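Local structure of lysine cyclodeaminase (Streptomyces pristinaespiralis, 5YU3) at residues D29-G34 and A305-L310; R43-L48 and A255-Q260; P66-G71 and Y101-G106. The protein catalyses the cyclodeamination of L-lysine, probably to L-pipecolic acid, with the help of bound NAD, and also recognises L-ornithine and L-2,4-diaminobutyric acid. One frame throughout, in Å; residues are numbered along the deposited sequence.

Interaction 1: residues D29-G34 and A305-L310; sequences DRLTGG and AFEDAL
L31 swings CG anti to its backbone N (chi1 -164°), whereas L310 keeps CG anti to its carbonyl carbon (chi1 -74°), and these two choices bring L31 CD1 to 4.0 Å from L310 CD1, with the side chains crossing at about a right angle. The methyl of L310 does more than meet its counterpart: L310 CD1 also lies 3.7 Å from R30 O and 4.1 Å from G34 CA, so it settles against the backbone of the facing helix. R30 O, meanwhile, accepts the helical bond from G34 N. L31 CD1 also touches the aliphatic stem of E307, 3.8 Å from E307 CG.

The joint illustrates how a glycine lets bulky side chains of one helix approach the main chain of another. It packs helix 20-39, near the N-terminus, on helix 305-321, the last helix of this member of the ornithine cyclodeaminase/mu-crystallin family. The segments 29-34 and 305-310 run at 132° to each other, and their axes approach to 9.9 Å. At G34 a CB would fall only 2.6 Å from L310 CD1, a clash; in its absence G34 CA sits at the edge of the F306 ring, in the ring plane, and G34 O approaches F306 CE2 obliquely at 3.5 Å. One turn along its own helix, L310 CG lies over a face of the same ring, offset toward the rim, which helps to fix its tilt.

No hydrogen bond links the two segments, and their polar ends turn to other partners. R30 forms a salt bridge with E317, further along helix 305-321. E307, whose side chain comes within about 5 Å of the bound NAD, bonds weakly to F304 N, and both it and L31 pack on A125 of helix 115-133.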
loop_
_atom_site.group_PDB
_atom_site.type_symbol
_atom_site.label_atom_id
_atom_site.label_comp_id
_atom_site.label_asym_id
_atom_site.label_seq_id
_atom_site.Cartn_x
_atom_site.Cartn_y
_atom_site.Cartn_z
ATOM N N ASP A 29 -8.033 13.879 -21.546
ATOM C CA ASP A 29 -9.324 13.386 -22.027
ATOM C C ASP A 29 -9.849 12.252 -21.152
ATOM O O ASP A 29 -11.041 12.211 -20.818
ATOM C CB ASP A 29 -9.210 12.913 -23.479
ATOM C CG ASP A 29 -8.998 14.063 -24.464
ATOM O OD1 ASP A 29 -9.288 15.226 -24.117
ATOM O OD2 ASP A 29 -8.539 13.798 -25.593
ATOM N N ARG A 30 -8.976 11.323 -20.769
ATOM C CA ARG A 30 -9.425 10.192 -19.960
ATOM C C ARG A 30 -9.839 10.640 -18.566
ATOM O O ARG A 30 -10.830 10.145 -18.012
ATOM C CB ARG A 30 -8.319 9.143 -19.882
ATOM C CG ARG A 30 -7.925 8.629 -21.239
ATOM C CD ARG A 30 -8.993 7.711 -21.783
ATOM N NE ARG A 30 -8.768 6.380 -21.265
ATOM C CZ ARG A 30 -8.044 5.455 -21.883
ATOM N NH1 ARG A 30 -7.483 5.712 -23.062
ATOM N NH2 ARG A 30 -7.883 4.273 -21.317
ATOM N N LEU A 31 -9.076 11.557 -17.977
ATOM C CA LEU A 31 -9.429 12.099 -16.671
ATOM C C LEU A 31 -10.770 12.825 -16.719
ATOM O O LEU A 31 -11.597 12.679 -15.811
ATOM C CB LEU A 31 -8.315 13.029 -16.200
ATOM C CG LEU A 31 -8.257 13.421 -14.734
ATOM C CD1 LEU A 31 -8.577 12.219 -13.847
ATOM C CD2 LEU A 31 -6.871 14.000 -14.404
ATOM N N THR A 32 -11.006 13.604 -17.778
ATOM C CA THR A 32 -12.281 14.302 -17.928
ATOM C C THR A 32 -13.449 13.324 -17.967
ATOM O O THR A 32 -14.450 13.504 -17.262
ATOM C CB THR A 32 -12.255 15.156 -19.198
ATOM O OG1 THR A 32 -11.221 16.137 -19.085
ATOM C CG2 THR A 32 -13.594 15.863 -19.399
ATOM N N GLY A 33 -13.341 12.276 -18.785
ATOM C CA GLY A 33 -14.413 11.298 -18.855
ATOM C C GLY A 33 -14.593 10.544 -17.553
ATOM O O GLY A 33 -15.724 10.302 -17.114
ATOM N N GLY A 34 -13.483 10.171 -16.913
ATOM C CA GLY A 34 -13.571 9.428 -15.668
ATOM C C GLY A 34 -14.174 10.245 -14.542
ATOM O O GLY A 34 -14.968 9.733 -13.751
ATOM N N ALA A 305 -6.232 8.219 -6.082
ATOM C CA ALA A 305 -5.725 7.040 -6.778
ATOM C C ALA A 305 -6.446 6.767 -8.096
ATOM O O ALA A 305 -5.848 6.192 -9.010
ATOM C CB ALA A 305 -5.819 5.828 -5.847
ATOM N N PHE A 306 -7.729 7.132 -8.212
ATOM C CA PHE A 306 -8.437 6.987 -9.484
ATOM C C PHE A 306 -7.677 7.662 -10.618
ATOM O O PHE A 306 -7.638 7.148 -11.739
ATOM C CB PHE A 306 -9.847 7.577 -9.368
ATOM C CG PHE A 306 -10.687 7.453 -10.614
ATOM C CD1 PHE A 306 -11.020 6.215 -11.133
ATOM C CD2 PHE A 306 -11.178 8.592 -11.244
ATOM C CE1 PHE A 306 -11.817 6.107 -12.269
ATOM C CE2 PHE A 306 -11.973 8.492 -12.375
ATOM C CZ PHE A 306 -12.297 7.245 -12.886
ATOM N N GLU A 307 -7.076 8.824 -10.350
ATOM C CA GLU A 307 -6.319 9.507 -11.396
ATOM C C GLU A 307 -5.117 8.679 -11.823
ATOM O O GLU A 307 -4.784 8.621 -13.010
ATOM C CB GLU A 307 -5.860 10.881 -10.920
ATOM C CG GLU A 307 -7.006 11.790 -10.457
ATOM C CD GLU A 307 -6.518 13.097 -9.847
ATOM O OE1 GLU A 307 -5.432 13.111 -9.240
ATOM O OE2 GLU A 307 -7.233 14.120 -9.980
ATOM N N ASP A 308 -4.458 8.032 -10.863
ATOM C CA ASP A 308 -3.313 7.185 -11.182
ATOM C C ASP A 308 -3.735 5.940 -11.949
ATOM O O ASP A 308 -3.028 5.501 -12.866
ATOM C CB ASP A 308 -2.587 6.817 -9.895
ATOM C CG ASP A 308 -2.141 8.035 -9.137
ATOM O OD1 ASP A 308 -1.288 8.759 -9.684
ATOM O OD2 ASP A 308 -2.640 8.286 -8.013
ATOM N N ALA A 309 -4.879 5.351 -11.585
ATOM C CA ALA A 309 -5.380 4.197 -12.326
ATOM C C ALA A 309 -5.699 4.568 -13.769
ATOM O O ALA A 309 -5.441 3.784 -14.694
ATOM C CB ALA A 309 -6.623 3.624 -11.637
ATOM N N LEU A 310 -6.261 5.759 -13.983
ATOM C CA LEU A 310 -6.613 6.177 -15.337
ATOM C C LEU A 310 -5.370 6.462 -16.166
ATOM O O LEU A 310 -5.289 6.055 -17.333
ATOM C CB LEU A 310 -7.506 7.417 -15.298
ATOM C CG LEU A 310 -8.951 7.207 -14.872
ATOM C CD1 LEU A 310 -9.647 8.553 -14.869
ATOM C CD2 LEU A 310 -9.651 6.234 -15.814
#

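Interaction 2: residues R43-L48 and A255-Q260; sequences RHLSPL and ADHPEQ
Polar contact between H257 and S46 is concentrated in one strong bond: H257 NE2 donates to S46 O at 2.7 Å with an N-H...O angle of 162°. The oxygen lies in the imidazole plane and is met nearly along the C=O axis. The ring's other nitrogen works within its own segment. H257 is the N-cap of helix 258-264, and H257 ND1 accepts from Q260 N at 3.2 Å, although this donor is tilted 34° out of the ring plane. With CG anti to the backbone N (chi1 -169°), the imidazole reaches both partners at once.

Van der Waals contacts of two leucines surround these bonds. L45 CD1 stands almost on the normal of the imidazole, 4.1 Å from the centroid of the H257 ring, a CH-pi contact over one face. The same methyl reaches P258 CD at 4.0 Å, while L45 CD2 rests 3.7 Å from D256 O. Further along, L48 crosses the E259 side chain at about a right angle, placing L48 CD1 3.5 Å from E259 CD, and L48 CD2 packs against the first turn of the helix beside Q260 N. Were H257 replaced by an alanine, S46 O would probably lose its ring donor and Q260 N its side-chain cap, and a gap would be likely to open beside L45 CD1.

Neighbouring polar groups tie the contact to the proline pocket. Q260 NE2 and D256 OD1 both bond to T302 OG1, and Q260 OE1 accepts from R49 N; T302 and R49 line that pocket. Donating through NE2 and accepting through ND1, H257 uses its two nitrogens in unlike roles, consistent with a ring hydrogen on NE2 and a rotation set by two backbone partners, one on each segment.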
loop_
_atom_site.group_PDB
_atom_site.type_symbol
_atom_site.label_atom_id
_atom_site.label_comp_id
_atom_site.label_asym_id
_atom_site.label_seq_id
_atom_site.Cartn_x
_atom_site.Cartn_y
_atom_site.Cartn_z
ATOM N N ARG A 43 -19.074 5.628 -11.211
ATOM C CA ARG A 43 -17.842 5.240 -10.545
ATOM C C ARG A 43 -17.773 6.009 -9.236
ATOM O O ARG A 43 -18.600 6.882 -8.965
ATOM C CB ARG A 43 -16.608 5.522 -11.410
ATOM C CG ARG A 43 -16.452 4.589 -12.588
ATOM C CD ARG A 43 -15.227 4.939 -13.406
ATOM N NE ARG A 43 -15.317 4.358 -14.740
ATOM C CZ ARG A 43 -14.885 3.143 -15.051
ATOM N NH1 ARG A 43 -14.322 2.389 -14.122
ATOM N NH2 ARG A 43 -15.010 2.680 -16.287
ATOM N N HIS A 44 -16.769 5.704 -8.418
ATOM C CA HIS A 44 -16.746 6.257 -7.074
ATOM C C HIS A 44 -15.362 6.772 -6.723
ATOM O O HIS A 44 -14.348 6.225 -7.165
ATOM C CB HIS A 44 -17.234 5.204 -6.073
ATOM C CG HIS A 44 -18.575 4.646 -6.431
ATOM N ND1 HIS A 44 -19.746 5.347 -6.233
ATOM C CD2 HIS A 44 -18.929 3.489 -7.037
ATOM C CE1 HIS A 44 -20.767 4.631 -6.670
ATOM N NE2 HIS A 44 -20.298 3.502 -7.169
ATOM N N LEU A 45 -15.339 7.846 -5.934
ATOM C CA LEU A 45 -14.090 8.383 -5.411
ATOM C C LEU A 45 -13.309 7.297 -4.696
ATOM O O LEU A 45 -13.884 6.458 -3.998
ATOM C CB LEU A 45 -14.354 9.527 -4.428
ATOM C CG LEU A 45 -14.593 10.950 -4.913
ATOM C CD1 LEU A 45 -14.780 11.836 -3.683
ATOM C CD2 LEU A 45 -13.428 11.436 -5.775
ATOM N N SER A 46 -11.989 7.334 -4.864
ATOM C CA SER A 46 -11.107 6.425 -4.150
ATOM C C SER A 46 -11.213 6.663 -2.644
ATOM O O SER A 46 -11.485 7.782 -2.198
ATOM C CB SER A 46 -9.668 6.624 -4.619
ATOM O OG SER A 46 -9.648 6.730 -6.037
ATOM N N PRO A 47 -11.008 5.631 -1.831
ATOM C CA PRO A 47 -10.955 5.850 -0.384
ATOM C C PRO A 47 -9.822 6.798 -0.032
ATOM O O PRO A 47 -8.904 7.030 -0.822
ATOM C CB PRO A 47 -10.715 4.451 0.183
ATOM C CG PRO A 47 -10.200 3.631 -1.103
ATOM C CD PRO A 47 -10.794 4.171 -2.137
ATOM N N LEU A 48 -9.902 7.370 1.168
ATOM C CA LEU A 48 -8.823 8.217 1.660
ATOM C C LEU A 48 -7.505 7.464 1.601
ATOM O O LEU A 48 -7.434 6.285 1.947
ATOM C CB LEU A 48 -9.086 8.650 3.105
ATOM C CG LEU A 48 -10.156 9.688 3.411
ATOM C CD1 LEU A 48 -10.221 9.921 4.924
ATOM C CD2 LEU A 48 -9.847 10.974 2.682
ATOM N N ALA A 255 -12.954 20.967 -4.697
ATOM C CA ALA A 255 -11.908 20.017 -4.342
ATOM C C ALA A 255 -11.981 18.800 -5.252
ATOM O O ALA A 255 -13.057 18.425 -5.721
ATOM C CB ALA A 255 -12.043 19.563 -2.887
ATOM N N ASP A 256 -10.825 18.173 -5.494
ATOM C CA ASP A 256 -10.867 16.919 -6.239
ATOM C C ASP A 256 -11.481 15.809 -5.398
ATOM O O ASP A 256 -12.183 14.938 -5.926
ATOM C CB ASP A 256 -9.470 16.530 -6.764
ATOM C CG ASP A 256 -8.389 16.387 -5.682
ATOM O OD1 ASP A 256 -8.597 16.609 -4.456
ATOM O OD2 ASP A 256 -7.249 16.058 -6.099
ATOM N N HIS A 257 -11.294 15.874 -4.095
ATOM C CA HIS A 257 -11.686 14.799 -3.183
ATOM C C HIS A 257 -12.019 15.503 -1.880
ATOM O O HIS A 257 -11.116 15.844 -1.107
ATOM C CB HIS A 257 -10.552 13.791 -3.013
ATOM C CG HIS A 257 -10.939 12.528 -2.308
ATOM N ND1 HIS A 257 -11.467 12.513 -1.033
ATOM C CD2 HIS A 257 -10.838 11.231 -2.690
ATOM C CE1 HIS A 257 -11.686 11.260 -0.666
ATOM N NE2 HIS A 257 -11.315 10.463 -1.655
ATOM N N PRO A 258 -13.297 15.811 -1.636
ATOM C CA PRO A 258 -13.632 16.666 -0.479
ATOM C C PRO A 258 -13.057 16.197 0.847
ATOM O O PRO A 258 -12.449 16.996 1.576
ATOM C CB PRO A 258 -15.157 16.651 -0.490
ATOM C CG PRO A 258 -15.498 16.370 -2.035
ATOM C CD PRO A 258 -14.526 15.609 -2.490
ATOM N N GLU A 259 -13.228 14.917 1.184
ATOM C CA GLU A 259 -12.743 14.441 2.475
ATOM C C GLU A 259 -11.229 14.574 2.571
ATOM O O GLU A 259 -10.699 15.007 3.599
ATOM C CB GLU A 259 -13.174 12.993 2.710
ATOM C CG GLU A 259 -12.805 12.483 4.093
ATOM C CD GLU A 259 -13.419 11.127 4.427
ATOM O OE1 GLU A 259 -13.717 10.355 3.498
ATOM O OE2 GLU A 259 -13.597 10.835 5.631
ATOM N N GLN A 260 -10.517 14.220 1.502
ATOM C CA GLN A 260 -9.063 14.364 1.508
ATOM C C GLN A 260 -8.638 15.825 1.590
ATOM O O GLN A 260 -7.651 16.156 2.259
ATOM C CB GLN A 260 -8.494 13.738 0.244
ATOM C CG GLN A 260 -7.125 13.172 0.392
ATOM C CD GLN A 260 -6.888 12.123 -0.652
ATOM O OE1 GLN A 260 -7.044 10.928 -0.397
ATOM N NE2 GLN A 260 -6.553 12.563 -1.862
#

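Interaction 3: residues P66-G71 and Y101-G106; sequences PHREPG and YDDTTG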
loop_
_atom_site.group_PDB
_atom_site.type_symbol
_atom_site.label_atom_id
_atom_site.label_comp_id
_atom_site.label_asym_id
_atom_site.label_seq_id
_atom_site.Cartn_x
_atom_site.Cartn_y
_atom_site.Cartn_z
ATOM N N PRO A 66 -4.843 3.358 -2.809
ATOM C CA PRO A 66 -5.563 2.312 -3.538
ATOM C C PRO A 66 -6.806 2.808 -4.258
ATOM O O PRO A 66 -7.484 3.746 -3.831
ATOM C CB PRO A 66 -5.947 1.334 -2.419
ATOM C CG PRO A 66 -6.094 2.339 -1.172
ATOM C CD PRO A 66 -5.184 3.266 -1.332
ATOM N N HIS A 67 -7.102 2.154 -5.382
ATOM C CA HIS A 67 -8.379 2.338 -6.060
ATOM C C HIS A 67 -8.830 1.020 -6.671
ATOM O O HIS A 67 -8.083 0.395 -7.430
ATOM C CB HIS A 67 -8.320 3.402 -7.159
ATOM C CG HIS A 67 -9.645 3.621 -7.824
ATOM N ND1 HIS A 67 -10.588 4.490 -7.321
ATOM C CD2 HIS A 67 -10.205 3.047 -8.915
ATOM C CE1 HIS A 67 -11.665 4.457 -8.082
ATOM N NE2 HIS A 67 -11.462 3.585 -9.054
ATOM N N ARG A 68 -10.067 0.627 -6.384
ATOM C CA ARG A 68 -10.590 -0.655 -6.834
ATOM C C ARG A 68 -11.645 -0.447 -7.911
ATOM O O ARG A 68 -12.549 0.384 -7.757
ATOM C CB ARG A 68 -11.177 -1.449 -5.662
ATOM C CG ARG A 68 -11.849 -2.760 -6.100
ATOM C CD ARG A 68 -12.089 -3.713 -4.923
ATOM N NE ARG A 68 -12.762 -4.930 -5.378
ATOM C CZ ARG A 68 -14.058 -5.183 -5.203
ATOM N NH1 ARG A 68 -14.836 -4.311 -4.562
ATOM N NH2 ARG A 68 -14.580 -6.309 -5.674
ATOM N N GLU A 69 -11.518 -1.200 -9.001
ATOM C CA GLU A 69 -12.571 -1.330 -9.999
ATOM C C GLU A 69 -13.192 -2.713 -9.832
ATOM O O GLU A 69 -12.611 -3.711 -10.285
ATOM C CB GLU A 69 -12.007 -1.140 -11.410
ATOM C CG GLU A 69 -11.734 0.343 -11.724
ATOM C CD GLU A 69 -13.016 1.165 -11.740
ATOM O OE1 GLU A 69 -13.987 0.699 -12.378
ATOM O OE2 GLU A 69 -13.068 2.258 -11.115
ATOM N N PRO A 70 -14.348 -2.823 -9.174
ATOM C CA PRO A 70 -14.846 -4.134 -8.727
ATOM C C PRO A 70 -15.005 -5.130 -9.862
ATOM O O PRO A 70 -15.565 -4.818 -10.916
ATOM C CB PRO A 70 -16.187 -3.793 -8.077
ATOM C CG PRO A 70 -15.974 -2.250 -7.664
ATOM C CD PRO A 70 -15.192 -1.731 -8.568
ATOM N N GLY A 71 -14.488 -6.341 -9.639
ATOM C CA GLY A 71 -14.510 -7.387 -10.636
ATOM C C GLY A 71 -13.403 -7.308 -11.663
ATOM O O GLY A 71 -13.233 -8.257 -12.441
ATOM N N TYR A 101 -3.356 -5.067 -9.589
ATOM C CA TYR A 101 -3.640 -6.394 -9.047
ATOM C C TYR A 101 -4.954 -6.904 -9.620
ATOM O O TYR A 101 -5.923 -6.151 -9.727
ATOM C CB TYR A 101 -3.729 -6.357 -7.501
ATOM C CG TYR A 101 -2.463 -5.860 -6.850
ATOM C CD1 TYR A 101 -2.223 -4.497 -6.706
ATOM C CD2 TYR A 101 -1.489 -6.756 -6.404
ATOM C CE1 TYR A 101 -1.066 -4.041 -6.136
ATOM C CE2 TYR A 101 -0.319 -6.303 -5.824
ATOM C CZ TYR A 101 -0.113 -4.941 -5.695
ATOM O OH TYR A 101 1.041 -4.466 -5.129
ATOM N N ASP A 102 -4.998 -8.186 -9.985
ATOM C CA ASP A 102 -6.252 -8.767 -10.446
ATOM C C ASP A 102 -7.244 -8.814 -9.293
ATOM O O ASP A 102 -6.916 -9.300 -8.206
ATOM C CB ASP A 102 -6.028 -10.176 -11.000
ATOM C CG ASP A 102 -7.295 -10.773 -11.575
ATOM O OD1 ASP A 102 -7.752 -10.283 -12.624
ATOM O OD2 ASP A 102 -7.840 -11.723 -10.981
ATOM N N ASP A 103 -8.457 -8.303 -9.524
ATOM C CA ASP A 103 -9.447 -8.269 -8.449
ATOM C C ASP A 103 -9.975 -9.657 -8.107
ATOM O O ASP A 103 -10.394 -9.898 -6.965
ATOM C CB ASP A 103 -10.621 -7.366 -8.821
ATOM C CG ASP A 103 -11.495 -7.047 -7.626
ATOM O OD1 ASP A 103 -10.959 -6.502 -6.639
ATOM O OD2 ASP A 103 -12.711 -7.342 -7.658
ATOM N N THR A 104 -9.986 -10.572 -9.077
ATOM C CA THR A 104 -10.539 -11.902 -8.831
ATOM C C THR A 104 -9.576 -12.769 -8.015
ATOM O O THR A 104 -9.979 -13.388 -7.023
ATOM C CB THR A 104 -10.901 -12.565 -10.167
ATOM O OG1 THR A 104 -11.858 -11.746 -10.856
ATOM C CG2 THR A 104 -11.521 -13.941 -9.944
ATOM N N THR A 105 -8.301 -12.812 -8.404
ATOM C CA THR A 105 -7.317 -13.694 -7.776
ATOM C C THR A 105 -6.387 -12.992 -6.796
ATOM O O THR A 105 -5.736 -13.672 -5.988
ATOM C CB THR A 105 -6.431 -14.367 -8.829
ATOM O OG1 THR A 105 -5.613 -13.373 -9.457
ATOM C CG2 THR A 105 -7.276 -15.085 -9.881
ATOM N N GLY A 106 -6.276 -11.667 -6.871
ATOM C CA GLY A 106 -5.301 -10.944 -6.084
ATOM C C GLY A 106 -3.918 -10.820 -6.695
ATOM O O GLY A 106 -3.070 -10.120 -6.123
#
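D103 OD2 is gripped from two directions by the facing segment. R68 NH2 meets it at 2.9 Å on the syn lone pair, and G71 N reaches D103 OD2 at 2.8 Å from above the carboxylate, 46° out of its plane. The second oxygen completes a side-on salt bridge: R68 NE donates to D103 OD1 at 2.7 Å in a nearly straight bond, the acceptor lying in the guanidinium plane. The match is not flat, for guanidinium and carboxylate planes are 38° apart.

Shape on both sides serves this grip. The R68 chain is extended from CG to NE, and D103 turns CG anti to its backbone N (chi1 -167°), which carries the carboxylate across to the arginine. P70 CA lies over the centre of one guanidinium face, 3.7 Å above its plane, so the bend after strand 60-69 both covers the arginine and delivers the G71 amide. I74 of strand 73-81, which lies between the two strands in the sheet, touches both R68 and D103. The second subunit closes in as well, with its R54 bonding to D103 O and its E53 packing on R68.

The turn that presents D103 is held by its neighbour: D102 OD2 accepts from T105 N at 2.8 Å, an Asx motif, and D102 O receives G106 N at 2.8 Å. The bridge thus joins the ends of strands 60-69 and 94-102 and the turns that follow them, across the intervening strand 73-81, in the antiparallel part of the mixed sheet, beside the second subunit.

How the interactions relate
Along the chain the six segments pair concentrically: interaction 3 lies within the span of interaction 2, and interaction 2 within that of interaction 1. The centres of interactions 1 and 2 are about 13 Å apart, and interaction 3 lies about 17 and 18 Å from them. All three nevertheless touch. S46 OG bonds to F306 N and H67 ND1, while R43 forms a salt bridge with E69. The loop after helix 20-39 thereby connects helix 305-321, the edge of the parallel sheet that leads into helix 258-264, and the mixed sheet that packs against the second subunit, linking the surroundings of the NAD and proline sites to the dimer interface.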